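Local atomic coordinates of putative peptidase (Chlamydophila abortus, PDB entry 3CE2), a protein that probably works as a zinc-dependent oligopeptidase of the M3B family, cleaving a variety of small bioactive peptides. Residues A198-G203 and S219-L224; K297-K302 and Y314-P319. One frame throughout, in Å; residues are numbered along the deposited sequence.

Overall arrangement
Both contacts belong to the mostly helical chain of this putative zinc peptidase and lie on the same side of its centre, their own centres about 17 Å apart. They follow in series: contact 1 joins the end of strand 197-199 to the start of helix 222-237, and contact 2, later in the chain, joins helix 292-306 to the loop that comes before helix 330-340. R222 links them directly, through a salt bridge to D315 and packing on Y314, while S219 of contact 1 rests on P319. Residues at the start of helix 222-237 thus touch both contacts, close to the zinc site of D310 and H312, which is distinct from the HExxH zinc site of H402, H406 and E430.

Contact 1. Residues A198-G203 and S219-L224; sequences ATDSEG and STDREL
S201 and D221 make the polar join between the turn that leaves strand 197-199 and the start of helix 222-237, and the carboxylate of D221 accepts both hydrogen bonds that cross the contact. Its CB carries CG anti to the backbone N (chi1 -179°), which sets the carboxylate at the N-terminal end of the helix, facing E223 N and the turn of S201. Beyond CG, OD2 receives the backbone N of S201 on its syn lone pair, a bond of 2.8 Å from S201 N to D221 OD2 that is close to straight at 166°. It also lies against the CB of D200. OD1 has a double duty: OG of S201 reaches it from above the carboxylate plane, 3.1 Å from S201 OG to D221 OD1, while E223 N meets the same oxygen nearly along its C-O axis. A weak bond from L224 N completes the N-cap of the helix.

L224 and E223 fill in beside this polar join. L224 sends CD1 to the methyl of A198, 3.8 Å from L224 CD1 to A198 CB, and against the carbonyl of T199. E223 lays its CG alongside T199 O and D200 O before the chain bends off. Within the turn, D200 OD1 accepts from G203 N, an Asx motif, before the chain enters strand 205-207. D200 and L224 touch H206, a known zinc-binding residue of this protein, and the L224 side chain lies about 4 Å from a bound zinc ion at its nearest atom.

One carboxylate thus caps a helix and fastens a loop. Both donors of S201 and E223 N, with a weaker share from L224 N, converge on it, an environment that would probably favour its charged form, although nearby D200 would act against this.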
loop_
_atom_site.group_PDB
_atom_site.type_symbol
_atom_site.label_atom_id
_atom_site.label_comp_id
_atom_site.label_asym_id
_atom_site.label_seq_id
_atom_site.Cartn_x
_atom_site.Cartn_y
_atom_site.Cartn_z
ATOM N N ALA A 198 -22.264 21.908 2.244
ATOM C CA ALA A 198 -23.138 21.139 1.388
ATOM C C ALA A 198 -24.609 21.409 1.743
ATOM O O ALA A 198 -24.899 21.995 2.790
ATOM C CB ALA A 198 -22.823 19.675 1.512
ATOM N N THR A 199 -25.523 20.973 0.869
ATOM C CA THR A 199 -26.966 21.056 1.096
ATOM C C THR A 199 -27.680 19.784 0.633
ATOM O O THR A 199 -27.367 19.245 -0.429
ATOM C CB THR A 199 -27.554 22.221 0.315
ATOM O OG1 THR A 199 -26.647 23.326 0.382
ATOM C CG2 THR A 199 -28.889 22.622 0.898
ATOM N N ASP A 200 -28.654 19.313 1.406
ATOM C CA ASP A 200 -29.455 18.182 0.958
ATOM C C ASP A 200 -30.705 18.623 0.202
ATOM O O ASP A 200 -30.890 19.823 -0.067
ATOM C CB ASP A 200 -29.754 17.182 2.089
ATOM C CG ASP A 200 -30.621 17.765 3.209
ATOM O OD1 ASP A 200 -31.224 18.864 3.041
ATOM O OD2 ASP A 200 -30.687 17.089 4.269
ATOM N N SER A 201 -31.537 17.660 -0.184
ATOM C CA SER A 201 -32.736 17.976 -0.957
ATOM C C SER A 201 -33.685 18.832 -0.159
ATOM O O SER A 201 -34.275 19.765 -0.695
ATOM C CB SER A 201 -33.458 16.718 -1.400
ATOM O OG SER A 201 -32.758 16.125 -2.467
ATOM N N GLU A 202 -33.833 18.507 1.125
ATOM C CA GLU A 202 -34.674 19.306 2.010
ATOM C C GLU A 202 -34.201 20.743 1.945
ATOM O O GLU A 202 -34.879 21.613 1.393
ATOM C CB GLU A 202 -34.630 18.783 3.448
ATOM C CG GLU A 202 -34.915 17.280 3.586
ATOM C CD GLU A 202 -36.164 16.812 2.819
ATOM O OE1 GLU A 202 -36.165 16.874 1.566
ATOM O OE2 GLU A 202 -37.138 16.357 3.471
ATOM N N GLY A 203 -32.999 20.967 2.458
ATOM C CA GLY A 203 -32.408 22.293 2.485
ATOM C C GLY A 203 -31.591 22.446 3.748
ATOM O O GLY A 203 -31.151 23.546 4.062
ATOM N N SER A 219 -23.432 9.456 -0.545
ATOM C CA SER A 219 -24.789 9.704 -0.105
ATOM C C SER A 219 -25.835 9.230 -1.097
ATOM O O SER A 219 -25.573 8.945 -2.275
ATOM C CB SER A 219 -25.031 11.173 0.195
ATOM O OG SER A 219 -26.386 11.380 0.565
ATOM N N THR A 220 -27.046 9.193 -0.592
ATOM C CA THR A 220 -28.174 8.708 -1.320
ATOM C C THR A 220 -28.936 9.902 -1.887
ATOM O O THR A 220 -29.745 9.771 -2.796
ATOM C CB THR A 220 -29.015 7.896 -0.347
ATOM O OG1 THR A 220 -29.274 6.618 -0.919
ATOM C CG2 THR A 220 -30.300 8.645 0.120
ATOM N N ASP A 221 -28.622 11.082 -1.361
ATOM C CA ASP A 221 -29.257 12.321 -1.773
ATOM C C ASP A 221 -28.363 13.016 -2.800
ATOM O O ASP A 221 -27.301 13.550 -2.478
ATOM C CB ASP A 221 -29.479 13.183 -0.525
ATOM C CG ASP A 221 -30.174 14.508 -0.816
ATOM O OD1 ASP A 221 -29.934 15.119 -1.888
ATOM O OD2 ASP A 221 -30.946 14.950 0.064
ATOM N N ARG A 222 -28.777 12.993 -4.053
ATOM C CA ARG A 222 -27.949 13.571 -5.099
ATOM C C ARG A 222 -27.551 15.023 -4.840
ATOM O O ARG A 222 -26.482 15.460 -5.262
ATOM C CB ARG A 222 -28.610 13.456 -6.465
ATOM C CG ARG A 222 -27.593 13.512 -7.587
ATOM C CD ARG A 222 -28.227 13.655 -8.941
ATOM N NE ARG A 222 -27.212 13.689 -9.988
ATOM C CZ ARG A 222 -27.465 13.966 -11.261
ATOM N NH1 ARG A 222 -28.706 14.234 -11.638
ATOM N NH2 ARG A 222 -26.484 13.984 -12.147
ATOM N N GLU A 223 -28.404 15.772 -4.153
ATOM C CA GLU A 223 -28.170 17.206 -3.973
ATOM C C GLU A 223 -27.001 17.449 -3.012
ATOM O O GLU A 223 -26.221 18.401 -3.179
ATOM C CB GLU A 223 -29.434 17.892 -3.447
ATOM C CG GLU A 223 -29.355 19.415 -3.388
ATOM C CD GLU A 223 -29.379 20.081 -4.773
ATOM O OE1 GLU A 223 -29.683 19.406 -5.793
ATOM O OE2 GLU A 223 -29.090 21.297 -4.836
ATOM N N LEU A 224 -26.915 16.583 -2.002
ATOM C CA LEU A 224 -25.815 16.542 -1.074
ATOM C C LEU A 224 -24.537 16.184 -1.823
ATOM O O LEU A 224 -23.514 16.855 -1.651
ATOM C CB LEU A 224 -26.101 15.509 0.016
ATOM C CG LEU A 224 -25.323 15.585 1.334
ATOM C CD1 LEU A 224 -25.477 16.958 1.929
ATOM C CD2 LEU A 224 -25.786 14.510 2.329
#

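Contact 2. Residues K297-K302 and Y314-P319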
loop_
_atom_site.group_PDB
_atom_site.type_symbol
_atom_site.label_atom_id
_atom_site.label_comp_id
_atom_site.label_asym_id
_atom_site.label_seq_id
_atom_site.Cartn_x
_atom_site.Cartn_y
_atom_site.Cartn_z
ATOM N N LYS A 297 -18.641 1.735 -20.060
ATOM C CA LYS A 297 -19.645 0.683 -19.821
ATOM C C LYS A 297 -20.210 0.738 -18.420
ATOM O O LYS A 297 -21.423 0.838 -18.246
ATOM C CB LYS A 297 -19.079 -0.722 -20.057
ATOM C CG LYS A 297 -19.414 -1.326 -21.401
ATOM C CD LYS A 297 -18.567 -2.576 -21.666
ATOM C CE LYS A 297 -18.877 -3.195 -23.041
ATOM N NZ LYS A 297 -17.737 -4.003 -23.556
ATOM N N TYR A 298 -19.315 0.672 -17.430
ATOM C CA TYR A 298 -19.710 0.536 -16.027
ATOM C C TYR A 298 -20.540 1.695 -15.555
ATOM O O TYR A 298 -21.602 1.483 -14.981
ATOM C CB TYR A 298 -18.500 0.392 -15.091
ATOM C CG TYR A 298 -18.887 0.346 -13.620
ATOM C CD1 TYR A 298 -19.900 -0.511 -13.171
ATOM C CD2 TYR A 298 -18.243 1.158 -12.675
ATOM C CE1 TYR A 298 -20.261 -0.564 -11.823
ATOM C CE2 TYR A 298 -18.599 1.117 -11.321
ATOM C CZ TYR A 298 -19.605 0.251 -10.908
ATOM O OH TYR A 298 -19.947 0.195 -9.586
ATOM N N PHE A 299 -20.059 2.915 -15.792
ATOM C CA PHE A 299 -20.797 4.106 -15.386
ATOM C C PHE A 299 -22.189 4.260 -16.009
ATOM O O PHE A 299 -23.092 4.755 -15.346
ATOM C CB PHE A 299 -19.967 5.372 -15.581
ATOM C CG PHE A 299 -18.811 5.494 -14.627
ATOM C CD1 PHE A 299 -18.707 4.646 -13.519
ATOM C CD2 PHE A 299 -17.846 6.482 -14.808
ATOM C CE1 PHE A 299 -17.642 4.749 -12.620
ATOM C CE2 PHE A 299 -16.766 6.603 -13.915
ATOM C CZ PHE A 299 -16.667 5.726 -12.816
ATOM N N SER A 300 -22.396 3.838 -17.257
ATOM C CA SER A 300 -23.747 3.958 -17.834
ATOM C C SER A 300 -24.695 3.022 -17.123
ATOM O O SER A 300 -25.876 3.330 -16.943
ATOM C CB SER A 300 -23.778 3.620 -19.314
ATOM O OG SER A 300 -22.484 3.677 -19.848
ATOM N N ILE A 301 -24.201 1.854 -16.741
ATOM C CA ILE A 301 -25.050 0.984 -15.965
ATOM C C ILE A 301 -25.482 1.748 -14.735
ATOM O O ILE A 301 -26.658 1.787 -14.406
ATOM C CB ILE A 301 -24.319 -0.270 -15.529
ATOM C CG1 ILE A 301 -23.968 -1.109 -16.752
ATOM C CG2 ILE A 301 -25.160 -1.044 -14.530
ATOM C CD1 ILE A 301 -23.225 -2.364 -16.403
ATOM N N LYS A 302 -24.526 2.374 -14.056
ATOM C CA LYS A 302 -24.845 3.168 -12.869
ATOM C C LYS A 302 -25.833 4.274 -13.212
ATOM O O LYS A 302 -26.807 4.445 -12.497
ATOM C CB LYS A 302 -23.590 3.744 -12.204
ATOM C CG LYS A 302 -22.904 2.803 -11.233
ATOM C CD LYS A 302 -22.161 3.611 -10.148
ATOM C CE LYS A 302 -21.878 2.797 -8.890
ATOM N NZ LYS A 302 -21.149 3.610 -7.893
ATOM N N TYR A 314 -19.764 13.493 -9.374
ATOM C CA TYR A 314 -20.329 13.285 -8.047
ATOM C C TYR A 314 -21.379 12.195 -8.046
ATOM O O TYR A 314 -22.097 12.021 -7.067
ATOM C CB TYR A 314 -20.867 14.581 -7.447
ATOM C CG TYR A 314 -21.802 15.375 -8.329
ATOM C CD1 TYR A 314 -23.158 15.077 -8.392
ATOM C CD2 TYR A 314 -21.338 16.439 -9.069
ATOM C CE1 TYR A 314 -24.024 15.818 -9.186
ATOM C CE2 TYR A 314 -22.186 17.182 -9.865
ATOM C CZ TYR A 314 -23.532 16.855 -9.915
ATOM O OH TYR A 314 -24.370 17.589 -10.697
ATOM N N ASP A 315 -21.464 11.443 -9.132
ATOM C CA ASP A 315 -22.440 10.371 -9.184
ATOM C C ASP A 315 -21.738 9.043 -9.046
ATOM O O ASP A 315 -22.342 8.037 -8.654
ATOM C CB ASP A 315 -23.222 10.449 -10.484
ATOM C CG ASP A 315 -24.192 11.609 -10.488
ATOM O OD1 ASP A 315 -24.973 11.719 -9.503
ATOM O OD2 ASP A 315 -24.151 12.419 -11.445
ATOM N N VAL A 316 -20.441 9.082 -9.338
ATOM C CA VAL A 316 -19.565 7.922 -9.367
ATOM C C VAL A 316 -19.660 6.978 -8.151
ATOM O O VAL A 316 -19.524 5.768 -8.309
ATOM C CB VAL A 316 -18.102 8.384 -9.526
ATOM C CG1 VAL A 316 -17.158 7.251 -9.261
ATOM C CG2 VAL A 316 -17.863 9.014 -10.921
ATOM N N TYR A 317 -19.890 7.498 -6.946
ATOM C CA TYR A 317 -19.894 6.609 -5.781
ATOM C C TYR A 317 -21.270 6.440 -5.146
ATOM O O TYR A 317 -21.409 5.829 -4.092
ATOM C CB TYR A 317 -18.815 7.010 -4.753
ATOM C CG TYR A 317 -17.416 7.073 -5.359
ATOM C CD1 TYR A 317 -16.739 5.913 -5.742
ATOM C CD2 TYR A 317 -16.784 8.295 -5.571
ATOM C CE1 TYR A 317 -15.465 5.978 -6.319
ATOM C CE2 TYR A 317 -15.520 8.377 -6.143
ATOM C CZ TYR A 317 -14.860 7.222 -6.514
ATOM O OH TYR A 317 -13.599 7.321 -7.092
ATOM N N ALA A 318 -22.295 6.969 -5.804
ATOM C CA ALA A 318 -23.674 6.768 -5.369
ATOM C C ALA A 318 -23.974 5.279 -5.291
ATOM O O ALA A 318 -23.497 4.508 -6.123
ATOM C CB ALA A 318 -24.615 7.426 -6.344
ATOM N N PRO A 319 -24.773 4.859 -4.306
ATOM C CA PRO A 319 -25.111 3.441 -4.250
ATOM C C PRO A 319 -26.261 3.108 -5.204
ATOM O O PRO A 319 -27.074 3.973 -5.517
ATOM C CB PRO A 319 -25.568 3.232 -2.799
ATOM C CG PRO A 319 -25.554 4.589 -2.157
ATOM C CD PRO A 319 -25.426 5.617 -3.238
#
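The ring of F299 meets V316 at its outer end: F299 CZ touches V316 CG1 at 3.9 Å, and CE2 and CZ both lie near CG2. The valine approaches the ring obliquely, with its two methyls spread across this corner. Its CG1, anti to the backbone N (chi1 168°), also sits over the centre of one face of the Y317 ring, 3.4 Å above the plane, so a single methyl is shared between two aromatic residues. F311 adds another ring beside F299.

Beside this apolar patch K302 supplies the polar half of the contact. Its chain runs extended beyond CG and brings the ammonium group to two carbonyls of the type I turn from D315 to A318. The bond from K302 NZ to V316 O is 2.7 Å, with the donor 39° above the carbonyl plane; that from K302 NZ to A318 O is 3.1 Å and is tilted less, by 18°. The lysine therefore grips the turn at two points, and A318 N to D315 O closes it.

The same ammonium forms a salt bridge with D463 of helix 451-487, whose carboxylate also bonds the hydroxyl of Y298. Helix 292-306 meets helix 451-487 through Y298 and K302 and the loop through F299 and K302; helix 590-607 packs on Y298 and I301, and R225 of helix 222-237 on A318.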